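PDB 5OEZ: FBP protein from Leishmania major, which probably hydrolyses fructose 1,6-bisphosphate to fructose 6-phosphate and phosphate with the help of magnesium, as a homotetrameric class 1 fructose-1,6-bisphosphatase. Local coordinates for residues R109-D121 with G133-I147. Sequence-based numbering, arbitrary orientation.
Sequences RRGDYLIFFDPLD and GSIWGVWRLPKDTTI
Strands 113-118 and 133-140 form an antiparallel beta hairpin in the large mixed sheet of the N-terminal domain, running from Tyr113, which binds AMP in other structures of this protein, to Asp118, a manganese ligand there; neither is bound here. Paired backbone bonds link Leu114 with Trp139, Phe116 with Gly137 and Asp118 with Ile135; Leu141 N to Asp112 O extends the ladder beyond the strand. On one face Tyr113, Ile115 and Trp136 pack on helix 27-47, while Phe117 turns to Phe81 and Asn78 of helix 72-87. Val138 CG1 lies 3.5 Å from Tyr113 CD1, while its other methyl, CG2, is 4.1 Å from Ile115 CD1, so one branched residue serves two neighbours. On the other face, Phe116 CD2 approaches Trp139 CZ3 at 3.7 Å, the two ring planes 81° apart. Gly137, across from Phe116, has no side chain, and the six-membered ring of Trp139 lies close by on this face. Trp139 NE1 is satisfied by Lys161 O. At the AMP end Arg140 extends with CG anti to N (chi1 -176°) and then bends at chi3, bringing NH1 within 3.3 Å of Asp112 OD2 in a salt bridge; Tyr113 CE1 lies over one guanidinium face, but the planes are 68° apart, not stacked in parallel. Near the metal site Pro119 turns the chain and the register slips by one, a beta bulge. Ser134 OG donates to Pro119 O at 2.6 Å from above the carbonyl plane, and also bonds Tyr173 OH. Asp121 N resumes the ladder, 2.8 Å from Gly133 O; Leu120 and Asp121 are also manganese ligands in other structures, and Asp121 binds fructose 6-phosphate. Asp118 lies close to Glu97 and Glu284, further manganese ligands, so the ladder sets Asp118 and Asp121 in register beside the metal site.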
ATOM      1  N   ARG C 109     -27.199  19.518 -10.681  1.00 98.09           N
ATOM      2  CA  ARG C 109     -26.212  18.496 -11.044  1.00 98.43           C
ATOM      3  C   ARG C 109     -26.898  17.196 -11.495  1.00 86.81           C
ATOM      4  O   ARG C 109     -26.465  16.097 -11.137  1.00 88.42           O
ATOM      5  CB  ARG C 109     -25.254  18.251  -9.860  1.00113.35           C
ATOM      6  CG  ARG C 109     -25.951  17.934  -8.546  1.00110.85           C
ATOM      7  CD  ARG C 109     -24.994  17.533  -7.436  1.00114.72           C
ATOM      8  NE  ARG C 109     -25.728  16.944  -6.312  1.00136.15           N
ATOM      9  CZ  ARG C 109     -25.184  16.370  -5.235  1.00128.60           C
ATOM     10  NH1 ARG C 109     -23.862  16.282  -5.089  1.00126.71           N
ATOM     11  NH2 ARG C 109     -25.978  15.874  -4.289  1.00124.45           N
ATOM     12  N   ARG C 110     -27.949  17.335 -12.306  1.00 81.88           N
ATOM     13  CA  ARG C 110     -28.765  16.199 -12.767  1.00 78.49           C
ATOM     14  C   ARG C 110     -28.354  15.733 -14.175  1.00 71.23           C
ATOM     15  O   ARG C 110     -28.496  16.476 -15.132  1.00 79.85           O
ATOM     16  CB  ARG C 110     -30.249  16.599 -12.749  1.00 84.45           C
ATOM     17  CG  ARG C 110     -31.232  15.485 -13.099  1.00 83.18           C
ATOM     18  CD  ARG C 110     -32.671  15.949 -12.946  1.00 89.86           C
ATOM     19  NE  ARG C 110     -33.026  16.182 -11.545  1.00 92.04           N
ATOM     20  CZ  ARG C 110     -34.105  16.847 -11.112  1.00 83.81           C
ATOM     21  NH1 ARG C 110     -34.986  17.379 -11.964  1.00 81.98           N
ATOM     22  NH2 ARG C 110     -34.299  16.994  -9.801  1.00 77.52           N
ATOM     23  N   GLY C 111     -27.839  14.509 -14.284  1.00 75.27           N
ATOM     24  CA  GLY C 111     -27.483  13.893 -15.578  1.00 71.43           C
ATOM     25  C   GLY C 111     -28.621  13.058 -16.150  1.00 73.27           C
ATOM     26  O   GLY C 111     -29.780  13.277 -15.807  1.00 74.67           O
ATOM     27  N   ASP C 112     -28.289  12.087 -17.003  1.00 74.07           N
ATOM     28  CA  ASP C 112     -29.302  11.323 -17.766  1.00 69.76           C
ATOM     29  C   ASP C 112     -29.218   9.803 -17.573  1.00 60.01           C
ATOM     30  O   ASP C 112     -29.884   9.047 -18.284  1.00 60.15           O
ATOM     31  CB  ASP C 112     -29.289  11.738 -19.267  1.00 95.41           C
ATOM     32  CG  ASP C 112     -27.890  11.773 -19.877  1.00117.31           C
ATOM     33  OD1 ASP C 112     -26.911  11.280 -19.263  1.00132.73           O
ATOM     34  OD2 ASP C 112     -27.784  12.323 -20.994  1.00116.81           O
ATOM     35  N   TYR C 113     -28.446   9.349 -16.584  1.00 54.96           N
ATOM     36  CA  TYR C 113     -28.361   7.926 -16.269  1.00 57.92           C
ATOM     37  C   TYR C 113     -29.221   7.558 -15.060  1.00 52.51           C
ATOM     38  O   TYR C 113     -29.296   8.305 -14.085  1.00 50.82           O
ATOM     39  CB  TYR C 113     -26.902   7.501 -16.049  1.00 56.49           C
ATOM     40  CG  TYR C 113     -26.102   7.513 -17.328  1.00 58.17           C
ATOM     41  CD1 TYR C 113     -26.439   6.674 -18.384  1.00 56.51           C
ATOM     42  CD2 TYR C 113     -24.998   8.349 -17.482  1.00 61.58           C
ATOM     43  CE1 TYR C 113     -25.707   6.663 -19.558  1.00 58.27           C
ATOM     44  CE2 TYR C 113     -24.263   8.351 -18.660  1.00 62.19           C
ATOM     45  CZ  TYR C 113     -24.622   7.508 -19.698  1.00 68.54           C
ATOM     46  OH  TYR C 113     -23.905   7.499 -20.880  1.00 60.32           O
ATOM     47  N   LEU C 114     -29.878   6.400 -15.150  1.00 51.65           N
ATOM     48  CA  LEU C 114     -30.549   5.767 -14.012  1.00 52.59           C
ATOM     49  C   LEU C 114     -29.631   4.635 -13.594  1.00 49.43           C
ATOM     50  O   LEU C 114     -29.293   3.802 -14.425  1.00 48.84           O
ATOM     51  CB  LEU C 114     -31.913   5.189 -14.410  1.00 53.45           C
ATOM     52  CG  LEU C 114     -33.017   6.158 -14.876  1.00 60.86           C
ATOM     53  CD1 LEU C 114     -32.876   6.506 -16.340  1.00 57.90           C
ATOM     54  CD2 LEU C 114     -34.393   5.549 -14.630  1.00 70.31           C
ATOM     55  N   ILE C 115     -29.234   4.588 -12.324  1.00 45.04           N
ATOM     56  CA  ILE C 115     -28.308   3.553 -11.871  1.00 42.15           C
ATOM     57  C   ILE C 115     -28.874   2.827 -10.658  1.00 45.08           C
ATOM     58  O   ILE C 115     -29.354   3.442  -9.713  1.00 47.58           O
ATOM     59  CB  ILE C 115     -26.884   4.092 -11.622  1.00 45.21           C
ATOM     60  CG1 ILE C 115     -25.972   2.973 -11.132  1.00 48.71           C
ATOM     61  CG2 ILE C 115     -26.871   5.240 -10.630  1.00 44.06           C
ATOM     62  CD1 ILE C 115     -24.495   3.262 -11.347  1.00 53.73           C
ATOM     63  N   PHE C 116     -28.845   1.502 -10.731  1.00 43.80           N
ATOM     64  CA  PHE C 116     -29.364   0.645  -9.697  1.00 48.21           C
ATOM     65  C   PHE C 116     -28.212  -0.221  -9.280  1.00 47.27           C
ATOM     66  O   PHE C 116     -27.608  -0.872 -10.127  1.00 45.30           O
ATOM     67  CB  PHE C 116     -30.534  -0.177 -10.239  1.00 45.88           C
ATOM     68  CG  PHE C 116     -31.684   0.679 -10.624  1.00 45.62           C
ATOM     69  CD1 PHE C 116     -32.592   1.089  -9.668  1.00 49.70           C
ATOM     70  CD2 PHE C 116     -31.814   1.143 -11.921  1.00 49.57           C
ATOM     71  CE1 PHE C 116     -33.653   1.918 -10.001  1.00 57.11           C
ATOM     72  CE2 PHE C 116     -32.863   1.979 -12.265  1.00 55.56           C
ATOM     73  CZ  PHE C 116     -33.783   2.372 -11.302  1.00 56.47           C
ATOM     74  N   PHE C 117     -27.903  -0.219  -7.987  1.00 43.54           N
ATOM     75  CA  PHE C 117     -26.723  -0.908  -7.521  1.00 44.01           C
ATOM     76  C   PHE C 117     -26.944  -1.657  -6.224  1.00 40.80           C
ATOM     77  O   PHE C 117     -27.773  -1.282  -5.416  1.00 43.37           O
ATOM     78  CB  PHE C 117     -25.552   0.088  -7.398  1.00 49.17           C
ATOM     79  CG  PHE C 117     -25.766   1.158  -6.365  1.00 47.32           C
ATOM     80  CD1 PHE C 117     -26.458   2.325  -6.669  1.00 48.30           C
ATOM     81  CD2 PHE C 117     -25.280   0.992  -5.079  1.00 46.25           C
ATOM     82  CE1 PHE C 117     -26.663   3.301  -5.700  1.00 47.09           C
ATOM     83  CE2 PHE C 117     -25.500   1.958  -4.107  1.00 48.19           C
ATOM     84  CZ  PHE C 117     -26.201   3.110  -4.411  1.00 43.84           C
ATOM     85  N   ASP C 118     -26.222  -2.765  -6.081  1.00 46.45           N
ATOM     86  CA  ASP C 118     -26.076  -3.462  -4.822  1.00 47.01           C
ATOM     87  C   ASP C 118     -24.673  -3.086  -4.301  1.00 54.14           C
ATOM     88  O   ASP C 118     -23.672  -3.579  -4.814  1.00 45.36           O
ATOM     89  CB  ASP C 118     -26.227  -4.969  -5.047  1.00 48.16           C
ATOM     90  CG  ASP C 118     -26.140  -5.779  -3.753  1.00 58.09           C
ATOM     91  OD1 ASP C 118     -26.062  -5.199  -2.646  1.00 59.93           O
ATOM     92  OD2 ASP C 118     -26.182  -7.028  -3.844  1.00 78.70           O
ATOM     93  N   PRO C 119     -24.592  -2.206  -3.281  1.00 57.92           N
ATOM     94  CA  PRO C 119     -23.265  -1.713  -2.873  1.00 61.98           C
ATOM     95  C   PRO C 119     -22.345  -2.781  -2.281  1.00 54.82           C
ATOM     96  O   PRO C 119     -21.132  -2.692  -2.452  1.00 63.49           O
ATOM     97  CB  PRO C 119     -23.584  -0.638  -1.830  1.00 59.71           C
ATOM     98  CG  PRO C 119     -24.915  -1.020  -1.285  1.00 58.86           C
ATOM     99  CD  PRO C 119     -25.660  -1.680  -2.410  1.00 61.76           C
ATOM    100  N   LEU C 120     -22.912  -3.774  -1.607  1.00 53.52           N
ATOM    101  CA  LEU C 120     -22.129  -4.844  -1.011  1.00 54.53           C
ATOM    102  C   LEU C 120     -22.939  -6.145  -0.850  1.00 47.69           C
ATOM    103  O   LEU C 120     -23.614  -6.336   0.139  1.00 59.99           O
ATOM    104  CB  LEU C 120     -21.522  -4.366   0.325  1.00 55.62           C
ATOM    105  CG  LEU C 120     -20.359  -5.193   0.858  1.00 63.36           C
ATOM    106  CD1 LEU C 120     -19.161  -5.142  -0.079  1.00 61.55           C
ATOM    107  CD2 LEU C 120     -19.989  -4.657   2.227  1.00 75.58           C
ATOM    108  N   ASP C 121     -22.842  -7.021  -1.847  1.00 50.85           N
ATOM    109  CA  ASP C 121     -23.386  -8.373  -1.793  1.00 63.10           C
ATOM    110  C   ASP C 121     -22.510  -9.291  -0.925  1.00 64.67           C
ATOM    111  O   ASP C 121     -21.283  -9.302  -1.051  1.00 57.59           O
ATOM    112  CB  ASP C 121     -23.529  -8.964  -3.221  1.00 76.41           C
ATOM    113  CG  ASP C 121     -23.450 -10.495  -3.256  1.00 96.94           C
ATOM    114  OD1 ASP C 121     -24.444 -11.159  -2.894  1.00117.23           O
ATOM    115  OD2 ASP C 121     -22.388 -11.034  -3.658  1.00 95.58           O
ATOM    116  N   GLY C 133     -18.723  -8.572  -2.982  1.00 42.02           N
ATOM    117  CA  GLY C 133     -18.841  -7.885  -4.272  1.00 42.49           C
ATOM    118  C   GLY C 133     -19.836  -6.736  -4.315  1.00 38.49           C
ATOM    119  O   GLY C 133     -20.566  -6.521  -3.364  1.00 44.79           O
ATOM    120  N   SER C 134     -19.776  -5.956  -5.390  1.00 38.70           N
ATOM    121  CA  SER C 134     -20.708  -4.855  -5.675  1.00 38.30           C
ATOM    122  C   SER C 134     -21.191  -5.066  -7.082  1.00 38.12           C
ATOM    123  O   SER C 134     -20.427  -5.522  -7.913  1.00 42.29           O
ATOM    124  CB  SER C 134     -20.023  -3.472  -5.612  1.00 39.19           C
ATOM    125  OG  SER C 134     -19.392  -3.215  -4.364  1.00 45.30           O
ATOM    126  N   ILE C 135     -22.435  -4.678  -7.365  1.00 41.48           N
ATOM    127  CA  ILE C 135     -23.048  -4.857  -8.685  1.00 38.60           C
ATOM    128  C   ILE C 135     -23.811  -3.597  -9.081  1.00 43.77           C
ATOM    129  O   ILE C 135     -24.435  -2.967  -8.227  1.00 43.29           O
ATOM    130  CB  ILE C 135     -24.062  -6.022  -8.689  1.00 45.99           C
ATOM    131  CG1 ILE C 135     -23.468  -7.264  -8.023  1.00 48.00           C
ATOM    132  CG2 ILE C 135     -24.503  -6.353 -10.116  1.00 48.16           C
ATOM    133  CD1 ILE C 135     -24.488  -8.342  -7.702  1.00 50.18           C
ATOM    134  N   TRP C 136     -23.780  -3.238 -10.365  1.00 36.86           N
ATOM    135  CA  TRP C 136     -24.560  -2.103 -10.838  1.00 42.92           C
ATOM    136  C   TRP C 136     -25.030  -2.298 -12.274  1.00 35.78           C
ATOM    137  O   TRP C 136     -24.389  -2.987 -13.046  1.00 37.24           O
ATOM    138  CB  TRP C 136     -23.769  -0.778 -10.709  1.00 40.09           C
ATOM    139  CG  TRP C 136     -22.557  -0.796 -11.516  1.00 39.66           C
ATOM    140  CD1 TRP C 136     -22.438  -0.417 -12.816  1.00 36.90           C
ATOM    141  CD2 TRP C 136     -21.266  -1.259 -11.103  1.00 39.48           C
ATOM    142  NE1 TRP C 136     -21.139  -0.592 -13.226  1.00 40.85           N
ATOM    143  CE2 TRP C 136     -20.407  -1.123 -12.202  1.00 36.56           C
ATOM    144  CE3 TRP C 136     -20.757  -1.767  -9.908  1.00 35.67           C
ATOM    145  CZ2 TRP C 136     -19.081  -1.490 -12.151  1.00 40.59           C
ATOM    146  CZ3 TRP C 136     -19.427  -2.124  -9.858  1.00 40.59           C
ATOM    147  CH2 TRP C 136     -18.607  -1.983 -10.966  1.00 35.84           C
ATOM    148  N   GLY C 137     -26.162  -1.681 -12.593  1.00 36.21           N
ATOM    149  CA  GLY C 137     -26.713  -1.663 -13.939  1.00 36.54           C
ATOM    150  C   GLY C 137     -27.144  -0.247 -14.227  1.00 39.23           C
ATOM    151  O   GLY C 137     -27.684   0.434 -13.352  1.00 36.44           O
ATOM    152  N   VAL C 138     -26.937   0.178 -15.467  1.00 39.75           N
ATOM    153  CA  VAL C 138     -27.178   1.554 -15.887  1.00 42.26           C
ATOM    154  C   VAL C 138     -28.149   1.600 -17.082  1.00 42.32           C
ATOM    155  O   VAL C 138     -27.985   0.872 -18.060  1.00 38.60           O
ATOM    156  CB  VAL C 138     -25.850   2.229 -16.306  1.00 44.51           C
ATOM    157  CG1 VAL C 138     -26.053   3.717 -16.640  1.00 46.93           C
ATOM    158  CG2 VAL C 138     -24.779   2.078 -15.234  1.00 41.74           C
ATOM    159  N   TRP C 139     -29.164   2.448 -16.973  1.00 44.78           N
ATOM    160  CA  TRP C 139     -30.142   2.688 -18.033  1.00 49.09           C
ATOM    161  C   TRP C 139     -30.052   4.173 -18.378  1.00 57.76           C
ATOM    162  O   TRP C 139     -29.477   4.960 -17.608  1.00 53.54           O
ATOM    163  CB  TRP C 139     -31.556   2.380 -17.550  1.00 45.41           C
ATOM    164  CG  TRP C 139     -31.950   0.949 -17.561  1.00 46.84           C
ATOM    165  CD1 TRP C 139     -32.723   0.323 -18.493  1.00 48.08           C
ATOM    166  CD2 TRP C 139     -31.661  -0.028 -16.564  1.00 45.42           C
ATOM    167  NE1 TRP C 139     -32.920  -0.988 -18.151  1.00 55.41           N
ATOM    168  CE2 TRP C 139     -32.286  -1.231 -16.963  1.00 49.57           C
ATOM    169  CE3 TRP C 139     -30.939  -0.008 -15.369  1.00 50.61           C
ATOM    170  CZ2 TRP C 139     -32.203  -2.406 -16.218  1.00 48.26           C
ATOM    171  CZ3 TRP C 139     -30.861  -1.188 -14.615  1.00 48.43           C
ATOM    172  CH2 TRP C 139     -31.476  -2.368 -15.053  1.00 45.18           C
ATOM    173  N   ARG C 140     -30.660   4.545 -19.500  1.00 51.70           N
ATOM    174  CA  ARG C 140     -30.720   5.940 -19.931  1.00 68.95           C
ATOM    175  C   ARG C 140     -32.173   6.448 -19.914  1.00 60.45           C
ATOM    176  O   ARG C 140     -33.109   5.677 -20.103  1.00 63.09           O
ATOM    177  CB  ARG C 140     -30.079   6.069 -21.316  1.00 72.52           C
ATOM    178  CG  ARG C 140     -29.993   7.490 -21.821  1.00 91.24           C
ATOM    179  CD  ARG C 140     -29.384   7.536 -23.203  1.00103.36           C
ATOM    180  NE  ARG C 140     -27.944   7.368 -23.081  1.00 98.33           N
ATOM    181  CZ  ARG C 140     -27.064   8.350 -22.901  1.00104.95           C
ATOM    182  NH1 ARG C 140     -27.444   9.627 -22.836  1.00117.15           N
ATOM    183  NH2 ARG C 140     -25.773   8.053 -22.795  1.00117.96           N
ATOM    184  N   LEU C 141     -32.369   7.737 -19.638  1.00 65.65           N
ATOM    185  CA  LEU C 141     -33.697   8.337 -19.792  1.00 75.38           C
ATOM    186  C   LEU C 141     -34.195   8.042 -21.197  1.00 73.82           C
ATOM    187  O   LEU C 141     -33.481   8.346 -22.159  1.00 67.16           O
ATOM    188  CB  LEU C 141     -33.657   9.859 -19.641  1.00 82.63           C
ATOM    189  CG  LEU C 141     -33.757  10.522 -18.279  1.00 88.91           C
ATOM    190  CD1 LEU C 141     -33.712  12.038 -18.458  1.00 92.07           C
ATOM    191  CD2 LEU C 141     -35.030  10.097 -17.584  1.00 90.16           C
ATOM    192  N   PRO C 142     -35.400   7.451 -21.329  1.00 74.56           N
ATOM    193  CA  PRO C 142     -36.014   7.448 -22.661  1.00 88.05           C
ATOM    194  C   PRO C 142     -36.130   8.862 -23.241  1.00 89.47           C
ATOM    195  O   PRO C 142     -36.121   9.843 -22.492  1.00 80.57           O
ATOM    196  CB  PRO C 142     -37.397   6.841 -22.410  1.00 88.82           C
ATOM    197  CG  PRO C 142     -37.180   5.942 -21.241  1.00 83.65           C
ATOM    198  CD  PRO C 142     -36.201   6.677 -20.364  1.00 77.45           C
ATOM    199  N   LYS C 143     -36.189   8.955 -24.567  1.00115.70           N
ATOM    200  CA  LYS C 143     -36.277  10.255 -25.259  1.00131.41           C
ATOM    201  C   LYS C 143     -37.610  10.938 -24.927  1.00128.25           C
ATOM    202  O   LYS C 143     -38.605  10.247 -24.670  1.00104.41           O
ATOM    203  CB  LYS C 143     -36.075  10.096 -26.784  1.00135.92           C
ATOM    204  CG  LYS C 143     -35.150  11.113 -27.439  1.00141.47           C
ATOM    205  CD  LYS C 143     -33.694  10.921 -27.018  1.00135.76           C
ATOM    206  CE  LYS C 143     -33.014   9.814 -27.855  1.00126.65           C
ATOM    207  NZ  LYS C 143     -32.687   8.557 -27.127  1.00114.18           N
ATOM    208  N   ASP C 144     -37.581  12.277 -24.885  1.00137.45           N
ATOM    209  CA  ASP C 144     -38.694  13.166 -24.461  1.00154.49           C
ATOM    210  C   ASP C 144     -39.290  12.849 -23.058  1.00156.07           C
ATOM    211  O   ASP C 144     -40.483  13.017 -22.826  1.00168.93           O
ATOM    212  CB  ASP C 144     -39.705  13.530 -25.583  1.00152.26           C
ATOM    213  CG  ASP C 144     -40.801  12.508 -25.802  1.00151.26           C
ATOM    214  OD1 ASP C 144     -40.668  11.326 -25.452  1.00140.21           O
ATOM    215  OD2 ASP C 144     -41.837  12.923 -26.352  1.00144.25           O
ATOM    216  N   THR C 145     -38.420  12.455 -22.118  1.00150.26           N
ATOM    217  CA  THR C 145     -38.827  12.114 -20.737  1.00119.92           C
ATOM    218  C   THR C 145     -38.004  12.908 -19.712  1.00121.76           C
ATOM    219  O   THR C 145     -36.798  13.128 -19.898  1.00117.65           O
ATOM    220  CB  THR C 145     -38.671  10.601 -20.467  1.00113.05           C
ATOM    221  OG1 THR C 145     -39.215   9.858 -21.565  1.00102.85           O
ATOM    222  CG2 THR C 145     -39.387  10.192 -19.183  1.00107.72           C
ATOM    223  N   THR C 146     -38.667  13.345 -18.640  1.00120.99           N
ATOM    224  CA  THR C 146     -38.000  14.022 -17.507  1.00125.57           C
ATOM    225  C   THR C 146     -38.421  13.366 -16.188  1.00110.51           C
ATOM    226  O   THR C 146     -39.445  12.683 -16.113  1.00 90.41           O
ATOM    227  CB  THR C 146     -38.222  15.543 -17.440  1.00122.72           C
ATOM    228  OG1 THR C 146     -39.582  15.799 -17.111  1.00126.46           O
ATOM    229  CG2 THR C 146     -37.853  16.251 -18.758  1.00123.41           C
ATOM    230  N   ILE C 147     -37.590  13.555 -15.168  1.00 96.67           N
ATOM    231  CA  ILE C 147     -37.849  13.030 -13.836  1.00 83.79           C
ATOM    232  C   ILE C 147     -37.559  14.128 -12.823  1.00 80.14           C
ATOM    233  O   ILE C 147     -36.394  14.457 -12.578  1.00 77.11           O
ATOM    234  CB  ILE C 147     -36.991  11.768 -13.560  1.00 82.97           C
ATOM    235  CG1 ILE C 147     -37.398  10.641 -14.519  1.00 80.13           C
ATOM    236  CG2 ILE C 147     -37.153  11.291 -12.121  1.00 74.98           C
ATOM    237  CD1 ILE C 147     -36.458   9.467 -14.535  1.00 80.29           C
TER